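Local coordinates for putative exported protein (Bordetella pertussis, PDB 2DVZ), which is a periplasmic solute receptor of the Bug family that binds glutamate, probably delivering it to a membrane transporter, at residues Y16-F27 against D75-T86; T115-F125 against I190-S200. All blocks are in the same frame, centred on the assembly; numbering follows the deposited sequence.

In the fold
Both contacts join strands of one mixed sheet, and both touch the bound glutamate. Contact 1 pairs two parallel strands and then runs into Phe-27 and Ser-85 of the pocket; contact 2 pairs two antiparallel strands and arrives there with Asn-196. Their centres stand 27 Å apart, on opposite sides of the chain's centre, yet their nearest atoms are only about 7 Å apart, without touching, where the two approach the ligand. In sequence they are in series, helix 84-93 leading on to strand 106-121. Glutamate held between the two lobes is consistent with the bound conformation of a periplasmic binding protein; Thr-33, Ser-149 and Ser-178 add further hydrogen bonds to it.

Contact 1 of 2, residues Y16-F27 against D75-T86; sequences YPSKAIRVIVPF and DGYTLSIATVST. With GLU (glutamic acid), chain G.
The Tyr-77 ring lies against the loop 16-20, where its OH accepts the backbone N-H of Ser-18 at 2.9 Å. Lys-19 CE lies over one face of this ring, 3.7 Å from its centroid, while Tyr-16 CE1 covers the opposite face. Tyr-16 swings CG away from its own N (chi1 -179°), which carries OH to the carbonyl O of Gly-76, a bond of 2.5 Å made from above the carbonyl plane. One water links Lys-19 NZ to Asp-75 OD2, whereas Asp-75 OD1 takes the backbone N-H of Tyr-77 in an Asx turn. The parallel ladder follows: Arg-22 N gives to Tyr-77 O, Leu-79 N to Arg-22 O, Ile-24 N to Leu-79 O, and Ile-81 N to Ile-24 O. As in periplasmic binding proteins, the parallel strands end at the ligand: Thr-83 is N-cap of helix 84-93, and Ser-85 in its first turn grips glutamate OXT through N at 3.2 Å and OG at 2.8 Å, OG being also hydrogen-bonded to Val-154 N. The Phe-27 ring lays a face against the ligand's carbon chain. Arg-22 turns its guanidinium to Glu-55. Strand 21-25 also pairs with strand 52-56, and strand 78-82 with antiparallel strand 241-248; helix 63-71 covers Ile-24 and Ser-80, helix 253-267 Tyr-16 and Leu-79.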
loop_
_atom_site.group_PDB
_atom_site.type_symbol
_atom_site.label_atom_id
_atom_site.label_comp_id
_atom_site.label_asym_id
_atom_site.label_seq_id
_atom_site.Cartn_x
_atom_site.Cartn_y
_atom_site.Cartn_z
ATOM N N TYR A 16 -26.450 -10.909 10.087
ATOM C CA TYR A 16 -25.149 -10.770 9.440
ATOM C C TYR A 16 -24.009 -11.305 10.355
ATOM O O TYR A 16 -24.004 -11.026 11.554
ATOM C CB TYR A 16 -24.935 -9.302 9.074
ATOM C CG TYR A 16 -23.629 -9.061 8.379
ATOM C CD1 TYR A 16 -23.540 -9.169 6.986
ATOM C CD2 TYR A 16 -22.471 -8.781 9.105
ATOM C CE1 TYR A 16 -22.368 -9.014 6.329
ATOM C CE2 TYR A 16 -21.244 -8.605 8.429
ATOM C CZ TYR A 16 -21.215 -8.720 7.036
ATOM O OH TYR A 16 -20.054 -8.538 6.326
ATOM N N PRO A 17 -23.075 -12.113 9.805
ATOM C CA PRO A 17 -23.065 -12.690 8.459
ATOM C C PRO A 17 -23.645 -14.111 8.485
ATOM O O PRO A 17 -23.405 -14.825 9.439
ATOM C CB PRO A 17 -21.577 -12.708 8.098
ATOM C CG PRO A 17 -20.817 -12.581 9.463
ATOM C CD PRO A 17 -21.865 -12.482 10.552
ATOM N N SER A 18 -24.375 -14.507 7.434
ATOM C CA SER A 18 -25.074 -15.792 7.384
ATOM C C SER A 18 -24.457 -16.659 6.294
ATOM O O SER A 18 -24.727 -17.874 6.177
ATOM C CB SER A 18 -26.588 -15.569 7.174
ATOM O OG SER A 18 -26.857 -14.867 5.956
ATOM N N LYS A 19 -23.566 -16.032 5.533
ATOM C CA LYS A 19 -22.818 -16.695 4.479
ATOM C C LYS A 19 -21.390 -16.062 4.319
ATOM O O LYS A 19 -21.064 -15.070 4.975
ATOM C CB LYS A 19 -23.630 -16.594 3.185
ATOM C CG LYS A 19 -23.738 -15.202 2.648
ATOM C CD LYS A 19 -24.675 -15.090 1.488
ATOM C CE LYS A 19 -24.583 -13.712 0.922
ATOM N NZ LYS A 19 -25.700 -13.305 0.024
ATOM N N ALA A 20 -20.572 -16.654 3.445
ATOM C CA ALA A 20 -19.256 -16.134 3.058
ATOM C C ALA A 20 -19.260 -14.674 2.624
ATOM O O ALA A 20 -20.183 -14.201 1.936
ATOM C CB ALA A 20 -18.631 -16.991 1.937
ATOM N N ILE A 21 -18.186 -13.985 3.016
ATOM C CA ILE A 21 -17.956 -12.598 2.637
ATOM C C ILE A 21 -16.796 -12.575 1.639
ATOM O O ILE A 21 -15.758 -13.168 1.893
ATOM C CB ILE A 21 -17.609 -11.740 3.868
ATOM C CG1 ILE A 21 -18.727 -11.799 4.906
ATOM C CG2 ILE A 21 -17.298 -10.318 3.470
ATOM C CD1 ILE A 21 -18.230 -11.816 6.310
ATOM N N ARG A 22 -17.023 -11.927 0.495
ATOM C CA ARG A 22 -16.019 -11.742 -0.513
ATOM C C ARG A 22 -15.214 -10.506 -0.086
ATOM O O ARG A 22 -15.777 -9.486 0.349
ATOM C CB ARG A 22 -16.663 -11.526 -1.899
ATOM C CG ARG A 22 -17.478 -12.735 -2.425
ATOM C CD ARG A 22 -18.378 -12.381 -3.656
ATOM N NE ARG A 22 -17.609 -11.738 -4.724
ATOM C CZ ARG A 22 -18.046 -10.726 -5.478
ATOM N NH1 ARG A 22 -19.271 -10.213 -5.300
ATOM N NH2 ARG A 22 -17.236 -10.203 -6.406
ATOM N N VAL A 23 -13.895 -10.623 -0.196
ATOM C CA VAL A 23 -13.022 -9.498 0.060
ATOM C C VAL A 23 -12.164 -9.298 -1.170
ATOM O O VAL A 23 -11.359 -10.147 -1.533
ATOM C CB VAL A 23 -12.144 -9.692 1.319
ATOM C CG1 VAL A 23 -11.239 -8.393 1.565
ATOM C CG2 VAL A 23 -13.040 -9.980 2.555
ATOM N N ILE A 24 -12.356 -8.166 -1.811
ATOM C CA ILE A 24 -11.637 -7.834 -3.012
ATOM C C ILE A 24 -10.351 -7.087 -2.679
ATOM O O ILE A 24 -10.355 -6.007 -2.069
ATOM C CB ILE A 24 -12.521 -7.012 -4.011
ATOM C CG1 ILE A 24 -13.761 -7.819 -4.470
ATOM C CG2 ILE A 24 -11.717 -6.563 -5.240
ATOM C CD1 ILE A 24 -14.833 -6.896 -5.266
ATOM N N VAL A 25 -9.248 -7.677 -3.133
ATOM C CA VAL A 25 -7.933 -7.062 -3.083
ATOM C C VAL A 25 -7.603 -6.500 -4.481
ATOM O O VAL A 25 -7.423 -7.258 -5.443
ATOM C CB VAL A 25 -6.877 -8.087 -2.530
ATOM C CG1 VAL A 25 -5.429 -7.614 -2.733
ATOM C CG2 VAL A 25 -7.164 -8.349 -1.082
ATOM N N PRO A 26 -7.541 -5.161 -4.603
ATOM C CA PRO A 26 -7.348 -4.525 -5.905
ATOM C C PRO A 26 -5.909 -4.620 -6.452
ATOM O O PRO A 26 -5.509 -3.819 -7.271
ATOM C CB PRO A 26 -7.783 -3.088 -5.628
ATOM C CG PRO A 26 -7.310 -2.879 -4.190
ATOM C CD PRO A 26 -7.686 -4.165 -3.531
ATOM N N PHE A 27 -5.158 -5.645 -6.037
ATOM C CA PHE A 27 -3.796 -5.855 -6.513
ATOM C C PHE A 27 -3.522 -7.338 -6.664
ATOM O O PHE A 27 -4.195 -8.165 -6.072
ATOM C CB PHE A 27 -2.782 -5.216 -5.557
ATOM C CG PHE A 27 -2.732 -3.746 -5.665
ATOM C CD1 PHE A 27 -2.063 -3.136 -6.744
ATOM C CD2 PHE A 27 -3.390 -2.944 -4.733
ATOM C CE1 PHE A 27 -2.037 -1.767 -6.889
ATOM C CE2 PHE A 27 -3.360 -1.545 -4.866
ATOM C CZ PHE A 27 -2.678 -0.958 -5.951
ATOM N N ASP A 75 -24.764 -5.006 0.815
ATOM C CA ASP A 75 -25.266 -5.902 1.839
ATOM C C ASP A 75 -24.240 -6.348 2.897
ATOM O O ASP A 75 -24.618 -6.986 3.869
ATOM C CB ASP A 75 -25.938 -7.123 1.184
ATOM C CG ASP A 75 -25.022 -7.859 0.242
ATOM O OD1 ASP A 75 -23.830 -7.529 0.157
ATOM O OD2 ASP A 75 -25.483 -8.816 -0.413
ATOM N N GLY A 76 -22.962 -6.008 2.697
ATOM C CA GLY A 76 -21.858 -6.437 3.541
ATOM C C GLY A 76 -21.159 -7.738 3.146
ATOM O O GLY A 76 -20.219 -8.151 3.828
ATOM N N TYR A 77 -21.613 -8.402 2.076
ATOM C CA TYR A 77 -21.001 -9.652 1.627
ATOM C C TYR A 77 -20.040 -9.469 0.436
ATOM O O TYR A 77 -19.474 -10.438 -0.079
ATOM C CB TYR A 77 -22.097 -10.664 1.291
ATOM C CG TYR A 77 -22.903 -11.048 2.506
ATOM C CD1 TYR A 77 -22.366 -11.896 3.464
ATOM C CD2 TYR A 77 -24.187 -10.528 2.713
ATOM C CE1 TYR A 77 -23.062 -12.232 4.573
ATOM C CE2 TYR A 77 -24.918 -10.864 3.840
ATOM C CZ TYR A 77 -24.352 -11.726 4.766
ATOM O OH TYR A 77 -25.052 -12.081 5.909
ATOM N N THR A 78 -19.856 -8.233 -0.010
ATOM C CA THR A 78 -18.759 -7.940 -0.914
ATOM C C THR A 78 -18.035 -6.728 -0.375
ATOM O O THR A 78 -18.558 -5.611 -0.393
ATOM C CB THR A 78 -19.231 -7.701 -2.366
ATOM O OG1 THR A 78 -20.061 -8.811 -2.810
ATOM C CG2 THR A 78 -18.038 -7.499 -3.277
ATOM N N LEU A 79 -16.823 -6.956 0.106
ATOM C CA LEU A 79 -16.026 -5.899 0.723
ATOM C C LEU A 79 -14.738 -5.747 -0.063
ATOM O O LEU A 79 -14.474 -6.512 -0.993
ATOM C CB LEU A 79 -15.722 -6.271 2.191
ATOM C CG LEU A 79 -16.941 -6.619 3.057
ATOM C CD1 LEU A 79 -16.433 -7.090 4.361
ATOM C CD2 LEU A 79 -17.844 -5.453 3.286
ATOM N N SER A 80 -13.937 -4.759 0.297
ATOM C CA SER A 80 -12.691 -4.509 -0.412
ATOM C C SER A 80 -11.650 -3.904 0.525
ATOM O O SER A 80 -11.981 -3.465 1.643
ATOM C CB SER A 80 -12.909 -3.639 -1.676
ATOM O OG SER A 80 -13.297 -2.306 -1.343
ATOM N N ILE A 81 -10.383 -3.937 0.077
ATOM C CA ILE A 81 -9.257 -3.408 0.836
ATOM C C ILE A 81 -8.899 -2.018 0.346
ATOM O O ILE A 81 -8.528 -1.858 -0.826
ATOM C CB ILE A 81 -8.009 -4.343 0.773
ATOM C CG1 ILE A 81 -8.374 -5.762 1.198
ATOM C CG2 ILE A 81 -6.888 -3.827 1.721
ATOM C CD1 ILE A 81 -8.945 -5.850 2.637
ATOM N N ALA A 82 -9.025 -1.022 1.238
ATOM C CA ALA A 82 -8.620 0.351 0.923
ATOM C C ALA A 82 -7.115 0.403 0.925
ATOM O O ALA A 82 -6.464 -0.230 1.776
ATOM C CB ALA A 82 -9.177 1.358 1.931
ATOM N N THR A 83 -6.569 1.151 -0.035
ATOM C CA THR A 83 -5.137 1.339 -0.176
ATOM C C THR A 83 -4.989 2.783 -0.555
ATOM O O THR A 83 -5.959 3.401 -1.012
ATOM C CB THR A 83 -4.549 0.495 -1.319
ATOM O OG1 THR A 83 -5.089 0.955 -2.556
ATOM C CG2 THR A 83 -4.839 -1.003 -1.141
ATOM N N VAL A 84 -3.788 3.339 -0.378
ATOM C CA VAL A 84 -3.558 4.722 -0.764
ATOM C C VAL A 84 -3.639 4.896 -2.293
ATOM O O VAL A 84 -3.996 5.968 -2.776
ATOM C CB VAL A 84 -2.247 5.333 -0.120
ATOM C CG1 VAL A 84 -2.059 6.768 -0.578
ATOM C CG2 VAL A 84 -2.328 5.317 1.407
ATOM N N SER A 85 -3.301 3.857 -3.051
ATOM C CA SER A 85 -3.435 3.898 -4.498
ATOM C C SER A 85 -4.904 4.132 -4.861
ATOM O O SER A 85 -5.231 5.018 -5.643
ATOM C CB SER A 85 -2.928 2.598 -5.141
ATOM O OG SER A 85 -1.508 2.513 -5.050
ATOM N N THR A 86 -5.782 3.353 -4.250
ATOM C CA THR A 86 -7.204 3.356 -4.643
ATOM C C THR A 86 -8.006 4.510 -4.028
ATOM O O THR A 86 -8.962 4.988 -4.628
ATOM C CB THR A 86 -7.875 1.975 -4.403
ATOM O OG1 THR A 86 -7.680 1.572 -3.040
ATOM C CG2 THR A 86 -7.279 0.907 -5.342
HETATM N N GLU G . 0.753 0.032 -4.164
HETATM C CA GLU G . -0.338 -0.534 -3.348
HETATM C C GLU G . -0.724 0.382 -2.198
HETATM O O GLU G . -0.603 0.088 -1.004
HETATM C CB GLU G . -0.007 -1.957 -2.908
HETATM C CG GLU G . 0.581 -2.797 -4.056
HETATM C CD GLU G . 0.282 -4.264 -3.958
HETATM O OE1 GLU G . -0.417 -4.635 -2.991
HETATM O OE2 GLU G . 0.719 -5.060 -4.864
HETATM O OXT GLU G . -1.246 1.475 -2.474
HETATM O O HOH W 1 -24.857 -11.240 -1.479
#

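Contact 2 of 2, residues T115-F125 against I190-S200; sequences TANVVAVNPKF and IELIFDNLPSS. With GLU (glutamic acid), chain G.
Val-119 lays its CG2 methyl over one face of the Phe-194 ring, 3.9 Å from the centroid and 20° off the normal. Its chi1 of 60° tucks CG1 between N and the carbonyl carbon and leaves CG2 anti to N, over the ring; the two side chains run side by side in the same direction. Farther along this face Leu-192, its chi2 near 53°, brings CD1 to 3.7 Å from Phe-125 CE1. On the other face of the ladder sit Val-118, Ala-120, Ile-193 and Asp-195, with Ala-120 CB 3.9 Å from Ile-193 CG2. Val-118 also meets Leu-197, whose two methyls part company: CD1 goes to Val-118 CB and CD2 to Ala-116 CB at 3.7 Å. Backbone bonds tie both hydrogen-bonded pairs in each direction, and Leu-197 N extends the series to Ala-116 O at 2.7 Å. Asp-195 turns its carboxylate away from strand 117-121, where OD2 accepts two hydroxyls, Ser-200 OG on its anti lone pair at 2.7 Å and Ser-199 OG on the syn side at 2.6 Å; Ser-178 OG is hydrogen-bonded to OD1. The antiparallel pair thus has an apolar body and a polar end: hydroxyls gather on a buried carboxylate, which probably steadies its negative charge, beside Asn-196 at the glutamate.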
loop_
_atom_site.group_PDB
_atom_site.type_symbol
_atom_site.label_atom_id
_atom_site.label_comp_id
_atom_site.label_asym_id
_atom_site.label_seq_id
_atom_site.Cartn_x
_atom_site.Cartn_y
_atom_site.Cartn_z
ATOM N N THR A 115 1.464 1.331 7.521
ATOM C CA THR A 115 2.494 0.553 6.829
ATOM C C THR A 115 3.614 1.410 6.243
ATOM O O THR A 115 3.363 2.477 5.635
ATOM C CB THR A 115 1.859 -0.314 5.749
ATOM O OG1 THR A 115 0.864 -1.137 6.354
ATOM C CG2 THR A 115 2.843 -1.209 5.102
ATOM N N ALA A 116 4.853 0.933 6.438
ATOM C CA ALA A 116 6.044 1.623 5.934
ATOM C C ALA A 116 6.195 1.371 4.457
ATOM O O ALA A 116 5.891 0.276 3.969
ATOM C CB ALA A 116 7.321 1.139 6.671
ATOM N N ASN A 117 6.656 2.398 3.752
ATOM C CA ASN A 117 7.174 2.227 2.405
ATOM C C ASN A 117 8.711 2.113 2.435
ATOM O O ASN A 117 9.355 2.393 3.463
ATOM C CB ASN A 117 6.697 3.347 1.484
ATOM C CG ASN A 117 5.237 3.218 1.079
ATOM O OD1 ASN A 117 4.685 4.125 0.432
ATOM N ND2 ASN A 117 4.608 2.109 1.427
ATOM N N VAL A 118 9.280 1.649 1.334
ATOM C CA VAL A 118 10.701 1.324 1.275
ATOM C C VAL A 118 11.215 1.563 -0.123
ATOM O O VAL A 118 10.515 1.258 -1.075
ATOM C CB VAL A 118 10.990 -0.154 1.715
ATOM C CG1 VAL A 118 10.319 -1.241 0.763
ATOM C CG2 VAL A 118 12.515 -0.387 1.967
ATOM N N VAL A 119 12.425 2.118 -0.243
ATOM C CA VAL A 119 13.145 2.081 -1.521
ATOM C C VAL A 119 14.265 1.037 -1.372
ATOM O O VAL A 119 15.111 1.116 -0.473
ATOM C CB VAL A 119 13.621 3.496 -2.051
ATOM C CG1 VAL A 119 14.582 4.229 -1.084
ATOM C CG2 VAL A 119 14.216 3.403 -3.467
ATOM N N ALA A 120 14.237 0.034 -2.247
ATOM C CA ALA A 120 15.212 -1.005 -2.183
ATOM C C ALA A 120 15.910 -1.190 -3.534
ATOM O O ALA A 120 15.416 -0.723 -4.611
ATOM C CB ALA A 120 14.570 -2.328 -1.681
ATOM N N VAL A 121 17.087 -1.818 -3.465
ATOM C CA VAL A 121 17.868 -2.067 -4.657
ATOM C C VAL A 121 18.199 -3.559 -4.780
ATOM O O VAL A 121 18.222 -4.319 -3.799
ATOM C CB VAL A 121 19.144 -1.137 -4.813
ATOM C CG1 VAL A 121 18.770 0.291 -4.931
ATOM C CG2 VAL A 121 20.161 -1.327 -3.675
ATOM N N ASN A 122 18.422 -3.972 -6.008
ATOM C CA ASN A 122 19.084 -5.240 -6.231
ATOM C C ASN A 122 20.491 -5.182 -5.562
ATOM O O ASN A 122 21.169 -4.165 -5.650
ATOM C CB ASN A 122 19.158 -5.556 -7.747
ATOM C CG ASN A 122 19.827 -6.880 -8.026
ATOM O OD1 ASN A 122 21.067 -6.979 -8.028
ATOM N ND2 ASN A 122 19.026 -7.910 -8.230
ATOM N N PRO A 123 20.928 -6.271 -4.914
ATOM C CA PRO A 123 22.201 -6.223 -4.173
ATOM C C PRO A 123 23.459 -5.924 -4.998
ATOM O O PRO A 123 24.467 -5.419 -4.446
ATOM C CB PRO A 123 22.290 -7.603 -3.540
ATOM C CG PRO A 123 20.849 -8.192 -3.607
ATOM C CD PRO A 123 20.288 -7.600 -4.852
ATOM N N LYS A 124 23.434 -6.176 -6.300
ATOM C CA LYS A 124 24.560 -5.782 -7.146
ATOM C C LYS A 124 24.633 -4.255 -7.384
ATOM O O LYS A 124 25.631 -3.762 -7.947
ATOM C CB LYS A 124 24.548 -6.544 -8.470
ATOM C CG LYS A 124 24.868 -8.067 -8.335
ATOM C CD LYS A 124 26.389 -8.316 -8.161
ATOM C CE LYS A 124 26.793 -9.755 -8.389
ATOM N NZ LYS A 124 26.299 -10.717 -7.360
ATOM N N PHE A 125 23.612 -3.500 -6.961
ATOM C CA PHE A 125 23.657 -2.035 -7.113
ATOM C C PHE A 125 24.884 -1.576 -6.298
ATOM O O PHE A 125 25.085 -2.049 -5.186
ATOM C CB PHE A 125 22.354 -1.357 -6.626
ATOM C CG PHE A 125 22.290 0.168 -6.891
ATOM C CD1 PHE A 125 21.623 0.675 -8.007
ATOM C CD2 PHE A 125 22.883 1.066 -6.013
ATOM C CE1 PHE A 125 21.564 2.074 -8.244
ATOM C CE2 PHE A 125 22.834 2.439 -6.233
ATOM C CZ PHE A 125 22.147 2.954 -7.357
ATOM N N ILE A 190 14.894 -5.100 -13.016
ATOM C CA ILE A 190 14.854 -3.670 -12.622
ATOM C C ILE A 190 15.894 -3.599 -11.496
ATOM O O ILE A 190 16.064 -4.567 -10.768
ATOM C CB ILE A 190 13.421 -3.203 -12.153
ATOM C CG1 ILE A 190 12.878 -4.167 -11.090
ATOM C CG2 ILE A 190 12.461 -3.092 -13.349
ATOM C CD1 ILE A 190 11.502 -3.872 -10.521
ATOM N N GLU A 191 16.608 -2.483 -11.386
ATOM C CA GLU A 191 17.663 -2.333 -10.376
ATOM C C GLU A 191 17.056 -1.853 -9.026
ATOM O O GLU A 191 17.519 -2.226 -7.946
ATOM C CB GLU A 191 18.778 -1.380 -10.900
ATOM C CG GLU A 191 19.495 -1.785 -12.288
ATOM C CD GLU A 191 18.639 -1.684 -13.636
ATOM O OE1 GLU A 191 17.730 -0.815 -13.791
ATOM O OE2 GLU A 191 18.945 -2.496 -14.583
ATOM N N LEU A 192 16.001 -1.038 -9.125
ATOM C CA LEU A 192 15.349 -0.394 -7.990
ATOM C C LEU A 192 13.899 -0.859 -7.893
ATOM O O LEU A 192 13.282 -1.269 -8.896
ATOM C CB LEU A 192 15.363 1.151 -8.144
ATOM C CG LEU A 192 16.607 2.031 -7.895
ATOM C CD1 LEU A 192 17.916 1.638 -8.674
ATOM C CD2 LEU A 192 16.257 3.496 -8.135
ATOM N N ILE A 193 13.359 -0.783 -6.684
ATOM C CA ILE A 193 11.939 -0.970 -6.469
ATOM C C ILE A 193 11.484 0.020 -5.438
ATOM O O ILE A 193 12.166 0.247 -4.440
ATOM C CB ILE A 193 11.569 -2.421 -6.067
ATOM C CG1 ILE A 193 10.041 -2.643 -6.147
ATOM C CG2 ILE A 193 12.209 -2.842 -4.708
ATOM C CD1 ILE A 193 9.562 -3.991 -5.757
ATOM N N PHE A 194 10.343 0.652 -5.704
ATOM C CA PHE A 194 9.638 1.398 -4.669
ATOM C C PHE A 194 8.501 0.515 -4.218
ATOM O O PHE A 194 7.671 0.122 -5.033
ATOM C CB PHE A 194 9.135 2.720 -5.229
ATOM C CG PHE A 194 10.227 3.730 -5.440
ATOM C CD1 PHE A 194 10.501 4.695 -4.461
ATOM C CD2 PHE A 194 11.000 3.716 -6.603
ATOM C CE1 PHE A 194 11.532 5.613 -4.655
ATOM C CE2 PHE A 194 12.066 4.649 -6.795
ATOM C CZ PHE A 194 12.321 5.581 -5.831
ATOM N N ASP A 195 8.491 0.153 -2.937
ATOM C CA ASP A 195 7.483 -0.746 -2.421
ATOM C C ASP A 195 6.916 -0.319 -1.066
ATOM O O ASP A 195 7.446 0.591 -0.391
ATOM C CB ASP A 195 8.042 -2.171 -2.314
ATOM C CG ASP A 195 6.952 -3.229 -2.323
ATOM O OD1 ASP A 195 5.772 -2.878 -2.573
ATOM O OD2 ASP A 195 7.271 -4.414 -2.078
ATOM N N ASN A 196 5.803 -0.971 -0.716
ATOM C CA ASN A 196 5.289 -0.983 0.625
ATOM C C ASN A 196 6.080 -2.094 1.250
ATOM O O ASN A 196 6.306 -3.131 0.637
ATOM C CB ASN A 196 3.769 -1.297 0.662
ATOM C CG ASN A 196 2.972 -0.661 -0.532
ATOM O OD1 ASN A 196 2.468 -1.388 -1.392
ATOM N ND2 ASN A 196 2.871 0.657 -0.573
ATOM N N LEU A 197 6.510 -1.877 2.483
ATOM C CA LEU A 197 7.506 -2.745 3.118
ATOM C C LEU A 197 7.153 -4.249 3.216
ATOM O O LEU A 197 7.994 -5.074 2.879
ATOM C CB LEU A 197 8.012 -2.104 4.441
ATOM C CG LEU A 197 9.189 -2.741 5.224
ATOM C CD1 LEU A 197 10.419 -3.181 4.320
ATOM C CD2 LEU A 197 9.598 -1.812 6.359
ATOM N N PRO A 198 5.928 -4.619 3.658
ATOM C CA PRO A 198 5.627 -6.056 3.813
ATOM C C PRO A 198 5.990 -7.035 2.672
ATOM O O PRO A 198 6.394 -8.160 2.980
ATOM C CB PRO A 198 4.124 -6.074 4.128
ATOM C CG PRO A 198 3.917 -4.758 4.795
ATOM C CD PRO A 198 4.784 -3.792 4.095
ATOM N N SER A 199 5.810 -6.655 1.401
ATOM C CA SER A 199 6.116 -7.564 0.272
ATOM C C SER A 199 7.614 -7.673 -0.027
ATOM O O SER A 199 8.083 -8.701 -0.539
ATOM C CB SER A 199 5.358 -7.185 -1.024
ATOM O OG SER A 199 5.226 -5.786 -1.152
ATOM N N SER A 200 8.358 -6.611 0.270
ATOM C CA SER A 200 9.784 -6.629 0.083
ATOM C C SER A 200 10.474 -7.203 1.312
ATOM O O SER A 200 11.583 -7.681 1.210
ATOM C CB SER A 200 10.281 -5.202 -0.205
ATOM O OG SER A 200 9.933 -4.791 -1.535
HETATM N N GLU G . 0.753 0.032 -4.164
HETATM C CA GLU G . -0.338 -0.534 -3.348
HETATM C C GLU G . -0.724 0.382 -2.198
HETATM O O GLU G . -0.603 0.088 -1.004
HETATM C CB GLU G . -0.007 -1.957 -2.908
HETATM C CG GLU G . 0.581 -2.797 -4.056
HETATM C CD GLU G . 0.282 -4.264 -3.958
HETATM O OE1 GLU G . -0.417 -4.635 -2.991
HETATM O OE2 GLU G . 0.719 -5.060 -4.864
HETATM O OXT GLU G . -1.246 1.475 -2.474
#